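Local coordinates for protein V-type ATP synthase alpha chain (Nanoarchaeum equitans Kin4-M, PDB 5BN3) that is the alpha chain (subunit A) of a V-type ATP synthase, a P-loop family protein modelled here with adenosine-5'-diphosphate and magnesium, at residues I209-S218 with Y419-V430; C250-L261 with I281-M289. One frame throughout, in Å; residues are numbered along the deposited sequence.

Contact 1 of 2, residues I209-S218 with Y419-V430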
loop_
_atom_site.group_PDB
_atom_site.type_symbol
_atom_site.label_atom_id
_atom_site.label_comp_id
_atom_site.label_asym_id
_atom_site.label_seq_id
_atom_site.Cartn_x
_atom_site.Cartn_y
_atom_site.Cartn_z
ATOM N N ILE A 209 -38.637 4.721 -4.461
ATOM C CA ILE A 209 -39.182 3.964 -3.340
ATOM C C ILE A 209 -38.102 3.488 -2.374
ATOM O O ILE A 209 -38.199 3.704 -1.165
ATOM C CB ILE A 209 -39.980 2.739 -3.826
ATOM C CG1 ILE A 209 -41.077 3.173 -4.795
ATOM C CG2 ILE A 209 -40.587 2.005 -2.650
ATOM C CD1 ILE A 209 -42.109 4.100 -4.182
ATOM N N MET A 210 -37.073 2.844 -2.914
ATOM C CA MET A 210 -36.037 2.242 -2.085
ATOM C C MET A 210 -35.150 3.272 -1.386
ATOM O O MET A 210 -34.998 3.230 -0.167
ATOM C CB MET A 210 -35.195 1.271 -2.917
ATOM C CG MET A 210 -35.997 0.156 -3.576
ATOM S SD MET A 210 -36.564 -1.087 -2.394
ATOM C CE MET A 210 -38.279 -0.624 -2.219
ATOM N N PHE A 211 -34.574 4.199 -2.149
ATOM C CA PHE A 211 -33.665 5.190 -1.567
ATOM C C PHE A 211 -33.986 6.636 -1.955
ATOM O O PHE A 211 -33.114 7.350 -2.451
ATOM C CB PHE A 211 -32.218 4.860 -1.958
ATOM C CG PHE A 211 -31.835 3.423 -1.709
ATOM C CD1 PHE A 211 -31.496 2.994 -0.435
ATOM C CD2 PHE A 211 -31.815 2.503 -2.749
ATOM C CE1 PHE A 211 -31.144 1.674 -0.199
ATOM C CE2 PHE A 211 -31.464 1.182 -2.521
ATOM C CZ PHE A 211 -31.128 0.769 -1.243
ATOM N N PRO A 212 -35.225 7.090 -1.692
ATOM C CA PRO A 212 -35.589 8.427 -2.167
ATOM C C PRO A 212 -34.971 9.541 -1.333
ATOM O O PRO A 212 -34.688 9.342 -0.151
ATOM C CB PRO A 212 -37.110 8.449 -1.993
ATOM C CG PRO A 212 -37.351 7.563 -0.819
ATOM C CD PRO A 212 -36.319 6.462 -0.925
ATOM N N ILE A 213 -34.754 10.696 -1.954
ATOM C CA ILE A 213 -34.400 11.902 -1.219
ATOM C C ILE A 213 -35.554 12.891 -1.312
ATOM O O ILE A 213 -36.477 12.709 -2.109
ATOM C CB ILE A 213 -33.124 12.573 -1.770
ATOM C CG1 ILE A 213 -33.295 12.952 -3.241
ATOM C CG2 ILE A 213 -31.936 11.666 -1.605
ATOM C CD1 ILE A 213 -32.083 13.673 -3.824
ATOM N N ALA A 214 -35.497 13.944 -0.508
ATOM C CA ALA A 214 -36.523 14.979 -0.561
ATOM C C ALA A 214 -36.138 16.048 -1.576
ATOM O O ALA A 214 -34.965 16.160 -1.949
ATOM C CB ALA A 214 -36.711 15.597 0.805
ATOM N N LYS A 215 -37.121 16.827 -2.025
ATOM C CA LYS A 215 -36.842 17.989 -2.863
ATOM C C LYS A 215 -35.964 18.958 -2.090
ATOM O O LYS A 215 -36.303 19.358 -0.973
ATOM C CB LYS A 215 -38.134 18.704 -3.274
ATOM C CG LYS A 215 -38.833 18.120 -4.489
ATOM C CD LYS A 215 -39.734 19.164 -5.139
ATOM C CE LYS A 215 -40.498 18.591 -6.318
ATOM N NZ LYS A 215 -39.596 17.955 -7.314
ATOM N N GLY A 216 -34.839 19.334 -2.684
ATOM C CA GLY A 216 -33.885 20.194 -2.011
ATOM C C GLY A 216 -32.788 19.382 -1.352
ATOM O O GLY A 216 -31.877 19.938 -0.741
ATOM N N GLY A 217 -32.875 18.061 -1.472
ATOM C CA GLY A 217 -31.857 17.187 -0.917
ATOM C C GLY A 217 -30.674 17.013 -1.853
ATOM O O GLY A 217 -30.549 17.719 -2.854
ATOM N N SER A 218 -29.795 16.076 -1.520
ATOM C CA SER A 218 -28.646 15.780 -2.364
ATOM C C SER A 218 -28.292 14.303 -2.288
ATOM O O SER A 218 -28.577 13.644 -1.288
ATOM C CB SER A 218 -27.443 16.637 -1.963
ATOM O OG SER A 218 -27.138 16.479 -0.590
ATOM N N TYR A 419 -28.353 -2.508 -3.474
ATOM C CA TYR A 419 -29.448 -2.294 -2.528
ATOM C C TYR A 419 -29.110 -2.658 -1.083
ATOM O O TYR A 419 -29.952 -2.529 -0.193
ATOM C CB TYR A 419 -30.698 -3.055 -2.986
ATOM C CG TYR A 419 -30.424 -4.462 -3.467
ATOM C CD1 TYR A 419 -30.206 -5.493 -2.566
ATOM C CD2 TYR A 419 -30.401 -4.759 -4.821
ATOM C CE1 TYR A 419 -29.961 -6.776 -2.999
ATOM C CE2 TYR A 419 -30.158 -6.040 -5.264
ATOM C CZ TYR A 419 -29.940 -7.044 -4.346
ATOM O OH TYR A 419 -29.695 -8.326 -4.772
ATOM N N LEU A 420 -27.881 -3.109 -0.848
ATOM C CA LEU A 420 -27.431 -3.421 0.506
ATOM C C LEU A 420 -26.527 -2.320 1.050
ATOM O O LEU A 420 -26.500 -2.059 2.253
ATOM C CB LEU A 420 -26.692 -4.761 0.530
ATOM C CG LEU A 420 -27.512 -5.997 0.152
ATOM C CD1 LEU A 420 -26.705 -7.268 0.354
ATOM C CD2 LEU A 420 -28.787 -6.047 0.965
ATOM N N ILE A 421 -25.798 -1.675 0.145
ATOM C CA ILE A 421 -24.825 -0.647 0.500
ATOM C C ILE A 421 -25.414 0.765 0.382
ATOM O O ILE A 421 -25.100 1.653 1.180
ATOM C CB ILE A 421 -23.563 -0.793 -0.380
ATOM C CG1 ILE A 421 -22.796 -2.063 0.007
ATOM C CG2 ILE A 421 -22.669 0.422 -0.266
ATOM C CD1 ILE A 421 -22.377 -2.102 1.461
ATOM N N SER A 422 -26.280 0.967 -0.606
ATOM C CA SER A 422 -26.937 2.262 -0.790
ATOM C C SER A 422 -27.810 2.618 0.411
ATOM O O SER A 422 -28.247 1.738 1.155
ATOM C CB SER A 422 -27.782 2.263 -2.067
ATOM O OG SER A 422 -26.973 2.045 -3.209
ATOM N N TYR A 423 -28.052 3.914 0.596
ATOM C CA TYR A 423 -28.878 4.400 1.695
ATOM C C TYR A 423 -29.476 5.764 1.389
ATOM O O TYR A 423 -28.984 6.489 0.525
ATOM C CB TYR A 423 -28.066 4.479 3.000
ATOM C CG TYR A 423 -26.902 5.450 2.976
ATOM C CD1 TYR A 423 -27.102 6.819 3.118
ATOM C CD2 TYR A 423 -25.604 4.993 2.842
ATOM C CE1 TYR A 423 -26.046 7.699 3.101
ATOM C CE2 TYR A 423 -24.538 5.867 2.834
ATOM C CZ TYR A 423 -24.769 7.217 2.961
ATOM O OH TYR A 423 -23.717 8.099 2.951
ATOM N N THR A 424 -30.541 6.105 2.107
ATOM C CA THR A 424 -31.024 7.478 2.160
ATOM C C THR A 424 -31.202 7.873 3.619
ATOM O O THR A 424 -31.642 7.063 4.436
ATOM C CB THR A 424 -32.340 7.681 1.372
ATOM O OG1 THR A 424 -32.771 9.043 1.499
ATOM C CG2 THR A 424 -33.440 6.754 1.887
ATOM N N LYS A 425 -30.826 9.103 3.951
ATOM C CA LYS A 425 -30.998 9.603 5.309
ATOM C C LYS A 425 -32.254 10.461 5.396
ATOM O O LYS A 425 -32.501 11.109 6.410
ATOM C CB LYS A 425 -29.775 10.418 5.743
ATOM C CG LYS A 425 -28.470 9.636 5.799
ATOM C CD LYS A 425 -27.312 10.528 6.233
ATOM C CE LYS A 425 -27.539 11.111 7.621
ATOM N NZ LYS A 425 -27.525 10.071 8.690
ATOM N N GLN A 426 -33.047 10.452 4.329
ATOM C CA GLN A 426 -34.191 11.351 4.226
ATOM C C GLN A 426 -35.536 10.638 4.107
ATOM O O GLN A 426 -36.538 11.258 3.768
ATOM C CB GLN A 426 -33.983 12.333 3.062
ATOM C CG GLN A 426 -32.781 13.256 3.266
ATOM C CD GLN A 426 -32.517 14.183 2.093
ATOM O OE1 GLN A 426 -33.265 14.204 1.116
ATOM N NE2 GLN A 426 -31.440 14.957 2.187
ATOM N N TRP A 427 -35.565 9.342 4.400
ATOM C CA TRP A 427 -36.822 8.599 4.364
ATOM C C TRP A 427 -37.843 9.138 5.366
ATOM O O TRP A 427 -39.045 9.115 5.101
ATOM C CB TRP A 427 -36.591 7.107 4.613
ATOM C CG TRP A 427 -37.873 6.326 4.724
ATOM C CD1 TRP A 427 -38.396 5.755 5.850
ATOM C CD2 TRP A 427 -38.802 6.052 3.668
ATOM N NE1 TRP A 427 -39.586 5.132 5.554
ATOM C CE2 TRP A 427 -39.858 5.302 4.222
ATOM C CE3 TRP A 427 -38.840 6.365 2.307
ATOM C CZ2 TRP A 427 -40.941 4.861 3.459
ATOM C CZ3 TRP A 427 -39.911 5.927 1.553
ATOM C CH2 TRP A 427 -40.947 5.184 2.129
ATOM N N GLU A 428 -37.368 9.625 6.509
ATOM C CA GLU A 428 -38.264 10.133 7.550
ATOM C C GLU A 428 -39.044 11.373 7.110
ATOM O O GLU A 428 -40.100 11.678 7.668
ATOM C CB GLU A 428 -37.494 10.419 8.847
ATOM C CG GLU A 428 -36.423 11.496 8.736
ATOM C CD GLU A 428 -35.749 11.789 10.066
ATOM O OE1 GLU A 428 -36.390 12.422 10.933
ATOM O OE2 GLU A 428 -34.581 11.384 10.248
ATOM N N PHE A 429 -38.531 12.077 6.107
ATOM C CA PHE A 429 -39.161 13.306 5.634
ATOM C C PHE A 429 -40.130 13.073 4.475
ATOM O O PHE A 429 -40.937 13.947 4.150
ATOM C CB PHE A 429 -38.099 14.327 5.211
ATOM C CG PHE A 429 -37.110 14.669 6.292
ATOM C CD1 PHE A 429 -37.490 15.438 7.384
ATOM C CD2 PHE A 429 -35.792 14.246 6.203
ATOM C CE1 PHE A 429 -36.577 15.760 8.374
ATOM C CE2 PHE A 429 -34.876 14.566 7.191
ATOM C CZ PHE A 429 -35.269 15.325 8.277
ATOM N N VAL A 430 -40.051 11.899 3.853
ATOM C CA VAL A 430 -40.856 11.616 2.666
ATOM C C VAL A 430 -41.860 10.483 2.877
ATOM O O VAL A 430 -42.772 10.300 2.068
ATOM C CB VAL A 430 -39.969 11.292 1.438
ATOM C CG1 VAL A 430 -38.902 12.355 1.263
ATOM C CG2 VAL A 430 -39.324 9.922 1.590
#
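Phe211 lays one face of its ring over the side chain of Ser422, in a CH-pi contact: Ser422 CB stands 3.8 Å from the ring centroid and only 10° off the normal. A second approach uses the edge of the same ring, where the backbone O of Tyr419 comes in plane to 3.7 Å from Phe211 CZ. The phenyl group is thus held on its face and at its rim by residues 419-422.

Thr424 provides the first polar link. Its OG1 lies opposite the backbone N (chi1 178°), a rotation that carries the hydroxyl to Pro212 O, to which it donates at a short 2.5 Å, from outside the carbonyl plane. The same OG1 accepts from Gln426 N at 3.2 Å, closing an ST turn, so one hydroxyl both donates and accepts. Gln426 extends beyond CG, and its OE1 takes the N-H of Ala214 almost straight, at 2.8 Å and 173°, just where the type II turn Ala214-Gly217 begins. Pro212 meets the edge of the Trp427 indole, CG to CE3 3.7 Å, while Val430 closes in with CG2 on Pro212 CG and CG1 on Ala214 CB.

The buried junction ties the loop between helix 205-210 and strand 218-222 of the nucleotide-binding domain's sheet to the segment running into helix 427-437. Lys425 forms a salt bridge with Glu141 of the neighbouring NEQ263 chain. Strand 423-424 pairs antiparallel with strand 400-401, and Arg445 of helix 441-458 bonds to the carbonyls of Ile209 and Met210 and makes a cation-pi contact with Trp427.

Contact 2 of 2, residues C250-L261 with I281-M289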
loop_
_atom_site.group_PDB
_atom_site.type_symbol
_atom_site.label_atom_id
_atom_site.label_comp_id
_atom_site.label_asym_id
_atom_site.label_seq_id
_atom_site.Cartn_x
_atom_site.Cartn_y
_atom_site.Cartn_z
ATOM N N CYS A 250 -19.250 17.655 -16.553
ATOM C CA CYS A 250 -17.969 18.088 -16.015
ATOM C C CYS A 250 -16.872 17.083 -16.351
ATOM O O CYS A 250 -16.733 16.062 -15.680
ATOM C CB CYS A 250 -18.077 18.279 -14.500
ATOM S SG CYS A 250 -16.570 18.866 -13.688
ATOM N N GLY A 251 -16.106 17.376 -17.400
ATOM C CA GLY A 251 -14.961 16.566 -17.774
ATOM C C GLY A 251 -15.285 15.192 -18.332
ATOM O O GLY A 251 -14.479 14.271 -18.199
ATOM N N GLU A 252 -16.451 15.050 -18.962
ATOM C CA GLU A 252 -16.849 13.770 -19.557
ATOM C C GLU A 252 -16.883 13.811 -21.085
ATOM O O GLU A 252 -16.289 14.699 -21.696
ATOM C CB GLU A 252 -18.198 13.306 -18.998
ATOM C CG GLU A 252 -18.161 12.947 -17.521
ATOM C CD GLU A 252 -17.263 11.760 -17.227
ATOM O OE1 GLU A 252 -17.286 10.783 -18.005
ATOM O OE2 GLU A 252 -16.529 11.800 -16.216
ATOM N N ARG A 253 -17.574 12.848 -21.696
ATOM C CA ARG A 253 -17.549 12.681 -23.153
ATOM C C ARG A 253 -18.381 13.718 -23.907
ATOM O O ARG A 253 -19.491 14.062 -23.492
ATOM C CB ARG A 253 -18.007 11.270 -23.548
ATOM C CG ARG A 253 -17.142 10.152 -22.970
ATOM C CD ARG A 253 -17.643 8.769 -23.374
ATOM N NE ARG A 253 -16.897 7.712 -22.688
ATOM C CZ ARG A 253 -17.239 7.198 -21.510
ATOM N NH1 ARG A 253 -18.325 7.630 -20.888
ATOM N NH2 ARG A 253 -16.501 6.249 -20.957
ATOM N N GLY A 254 -17.839 14.202 -25.022
ATOM C CA GLY A 254 -18.546 15.148 -25.866
ATOM C C GLY A 254 -19.816 14.554 -26.442
ATOM O O GLY A 254 -20.843 15.229 -26.527
ATOM N N ASN A 255 -19.748 13.283 -26.830
ATOM C CA ASN A 255 -20.899 12.588 -27.400
ATOM C C ASN A 255 -22.098 12.505 -26.457
ATOM O O ASN A 255 -23.239 12.414 -26.908
ATOM C CB ASN A 255 -20.504 11.180 -27.856
ATOM C CG ASN A 255 -19.912 11.162 -29.252
ATOM O OD1 ASN A 255 -20.234 12.011 -30.087
ATOM N ND2 ASN A 255 -19.048 10.188 -29.515
ATOM N N GLU A 256 -21.839 12.526 -25.153
ATOM C CA GLU A 256 -22.911 12.416 -24.168
ATOM C C GLU A 256 -23.708 13.713 -24.059
ATOM O O GLU A 256 -24.906 13.693 -23.781
ATOM C CB GLU A 256 -22.350 11.980 -22.810
ATOM C CG GLU A 256 -21.896 10.522 -22.804
ATOM C CD GLU A 256 -20.876 10.215 -21.730
ATOM O OE1 GLU A 256 -20.469 11.144 -20.998
ATOM O OE2 GLU A 256 -20.474 9.036 -21.620
ATOM N N MET A 257 -23.040 14.838 -24.287
ATOM C CA MET A 257 -23.730 16.118 -24.379
ATOM C C MET A 257 -24.536 16.179 -25.673
ATOM O O MET A 257 -25.685 16.626 -25.683
ATOM C CB MET A 257 -22.721 17.270 -24.325
ATOM C CG MET A 257 -21.813 17.268 -23.101
ATOM S SD MET A 257 -22.625 17.814 -21.583
ATOM C CE MET A 257 -23.275 16.268 -20.952
ATOM N N THR A 258 -23.924 15.714 -26.760
ATOM C CA THR A 258 -24.578 15.660 -28.065
ATOM C C THR A 258 -25.813 14.759 -28.034
ATOM O O THR A 258 -26.826 15.059 -28.666
ATOM C CB THR A 258 -23.605 15.151 -29.147
ATOM O OG1 THR A 258 -22.364 15.867 -29.055
ATOM C CG2 THR A 258 -24.196 15.341 -30.530
ATOM N N GLU A 259 -25.723 13.657 -27.294
ATOM C CA GLU A 259 -26.847 12.732 -27.129
ATOM C C GLU A 259 -28.073 13.432 -26.545
ATOM O O GLU A 259 -29.194 13.245 -27.025
ATOM C CB GLU A 259 -26.438 11.558 -26.235
ATOM C CG GLU A 259 -27.604 10.783 -25.629
ATOM C CD GLU A 259 -28.253 9.812 -26.603
ATOM O OE1 GLU A 259 -27.805 9.739 -27.766
ATOM O OE2 GLU A 259 -29.209 9.116 -26.198
ATOM N N VAL A 260 -27.853 14.240 -25.512
ATOM C CA VAL A 260 -28.927 15.006 -24.893
ATOM C C VAL A 260 -29.530 15.994 -25.892
ATOM O O VAL A 260 -30.749 16.133 -25.981
ATOM C CB VAL A 260 -28.428 15.758 -23.644
ATOM C CG1 VAL A 260 -29.526 16.635 -23.075
ATOM C CG2 VAL A 260 -27.942 14.775 -22.593
ATOM N N LEU A 261 -28.667 16.667 -26.651
ATOM C CA LEU A 261 -29.104 17.607 -27.681
ATOM C C LEU A 261 -29.967 16.932 -28.743
ATOM O O LEU A 261 -30.890 17.543 -29.280
ATOM C CB LEU A 261 -27.895 18.265 -28.352
ATOM C CG LEU A 261 -27.085 19.280 -27.546
ATOM C CD1 LEU A 261 -25.890 19.774 -28.354
ATOM C CD2 LEU A 261 -27.965 20.443 -27.145
ATOM N N ILE A 281 -31.196 23.109 -19.131
ATOM C CA ILE A 281 -29.997 23.888 -19.431
ATOM C C ILE A 281 -28.787 22.961 -19.406
ATOM O O ILE A 281 -28.588 22.218 -18.442
ATOM C CB ILE A 281 -29.785 25.017 -18.408
ATOM C CG1 ILE A 281 -31.019 25.920 -18.348
ATOM C CG2 ILE A 281 -28.547 25.833 -18.755
ATOM C CD1 ILE A 281 -30.942 26.985 -17.278
ATOM N N LEU A 282 -27.983 23.005 -20.464
ATOM C CA LEU A 282 -26.810 22.143 -20.571
ATOM C C LEU A 282 -25.523 22.937 -20.398
ATOM O O LEU A 282 -25.312 23.950 -21.067
ATOM C CB LEU A 282 -26.787 21.423 -21.923
ATOM C CG LEU A 282 -27.920 20.452 -22.255
ATOM C CD1 LEU A 282 -27.602 19.663 -23.518
ATOM C CD2 LEU A 282 -28.170 19.514 -21.098
ATOM N N ILE A 283 -24.666 22.476 -19.491
ATOM C CA ILE A 283 -23.344 23.066 -19.311
ATOM C C ILE A 283 -22.279 22.014 -19.598
ATOM O O ILE A 283 -22.157 21.022 -18.877
ATOM C CB ILE A 283 -23.175 23.630 -17.895
ATOM C CG1 ILE A 283 -24.201 24.739 -17.665
ATOM C CG2 ILE A 283 -21.769 24.169 -17.697
ATOM C CD1 ILE A 283 -24.392 25.099 -16.229
ATOM N N ALA A 284 -21.510 22.237 -20.660
ATOM C CA ALA A 284 -20.566 21.233 -21.140
ATOM C C ALA A 284 -19.122 21.708 -21.100
ATOM O O ALA A 284 -18.746 22.626 -21.827
ATOM C CB ALA A 284 -20.926 20.806 -22.553
ATOM N N ASN A 285 -18.320 21.074 -20.253
ATOM C CA ASN A 285 -16.874 21.213 -20.335
ATOM C C ASN A 285 -16.275 19.816 -20.414
ATOM O O ASN A 285 -15.988 19.192 -19.393
ATOM C CB ASN A 285 -16.311 21.981 -19.141
ATOM C CG ASN A 285 -14.948 22.583 -19.431
ATOM O OD1 ASN A 285 -14.845 23.629 -20.072
ATOM N ND2 ASN A 285 -13.895 21.923 -18.961
ATOM N N THR A 286 -16.104 19.332 -21.641
ATOM C CA THR A 286 -15.698 17.954 -21.891
ATOM C C THR A 286 -14.294 17.649 -21.385
ATOM O O THR A 286 -13.541 18.554 -21.027
ATOM C CB THR A 286 -15.803 17.600 -23.384
ATOM O OG1 THR A 286 -14.904 18.423 -24.137
ATOM C CG2 THR A 286 -17.218 17.825 -23.878
ATOM N N SER A 287 -13.954 16.364 -21.368
ATOM C CA SER A 287 -12.688 15.890 -20.820
ATOM C C SER A 287 -11.462 16.573 -21.424
ATOM O O SER A 287 -10.473 16.809 -20.724
ATOM C CB SER A 287 -12.587 14.377 -20.999
ATOM O OG SER A 287 -12.714 14.027 -22.363
ATOM N N ASN A 288 -11.524 16.893 -22.715
ATOM C CA ASN A 288 -10.387 17.528 -23.390
ATOM C C ASN A 288 -10.493 19.051 -23.543
ATOM O O ASN A 288 -9.653 19.674 -24.195
ATOM C CB ASN A 288 -10.113 16.866 -24.746
ATOM C CG ASN A 288 -11.230 17.089 -25.748
ATOM O OD1 ASN A 288 -12.395 17.237 -25.379
ATOM N ND2 ASN A 288 -10.877 17.102 -27.028
ATOM N N MET A 289 -11.526 19.644 -22.950
ATOM C CA MET A 289 -11.631 21.102 -22.870
ATOM C C MET A 289 -10.774 21.546 -21.677
ATOM O O MET A 289 -10.353 20.692 -20.893
ATOM C CB MET A 289 -13.108 21.522 -22.761
ATOM C CG MET A 289 -13.821 21.555 -24.120
ATOM S SD MET A 289 -15.629 21.583 -24.073
ATOM C CE MET A 289 -15.947 23.297 -23.652
#
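Cys250 runs alongside Asn285 in a parallel bridge, and the next residue, Gly251, gives its N-H to Asn285 O at 2.7 Å. Gly251 then turns the chain with a positive phi of 70°. Glu252 returns a bond through its backbone, its O accepting from Ser287 N at 2.9 Å, so that the two segments stay joined just past the strand ends; its carboxylate turns elsewhere, to a salt bridge with Arg324. Arg253, near the bound magnesium ion, has its NH1 in a 2.7 Å salt bridge with Glu256 OE2, while its other guanidinium nitrogens bond to backbone oxygens of the neighbouring NEQ263 chain. The CA of Gly254 meets the methyl CG2 of Thr286 at 3.6 Å.

Strand 244-250, helix 254-263 and strand 280-285 form a beta-alpha-beta unit of the P-loop domain. Within it, helix 254-261 packs back across strand 281-285, nearly antiparallel to it at 161°, the axes of these two segments 9.2 Å apart. Met257 turns back on itself through its chi2 and chi3 torsions, bringing SD to 3.6 Å from Ala284 CB. One turn on, Val260 CG1 meets Leu282 CD1 at 3.6 Å, the two side chains crossing at a slant. Leu261 brings CD2 to that same Leu282 methyl, CD1, at 3.7 Å, and also touches Ile79 of strand 79-80.

In the fold
Both contacts belong to the nucleotide-binding domain, on opposite sides of the chain's centre, with their centres 28 Å apart and their nearest atoms about 15 Å apart. Along the chain, contact 2 is nested within the loop that contact 1 closes: 209-218 comes first, then 250-261 and 281-289, and finally 419-430. The mixed sheet connects them, since strand 218-222 begins at the end of 209-218 and contact 2 takes in the end of strand 244-250 and most of strand 280-285. Contact 1 thus joins segments about 200 residues apart, near helices 441-458 and 472-489, whereas contact 2 packs a helix on the sheet. Each also borders the neighbouring NEQ263 chain of the six-chain assembly.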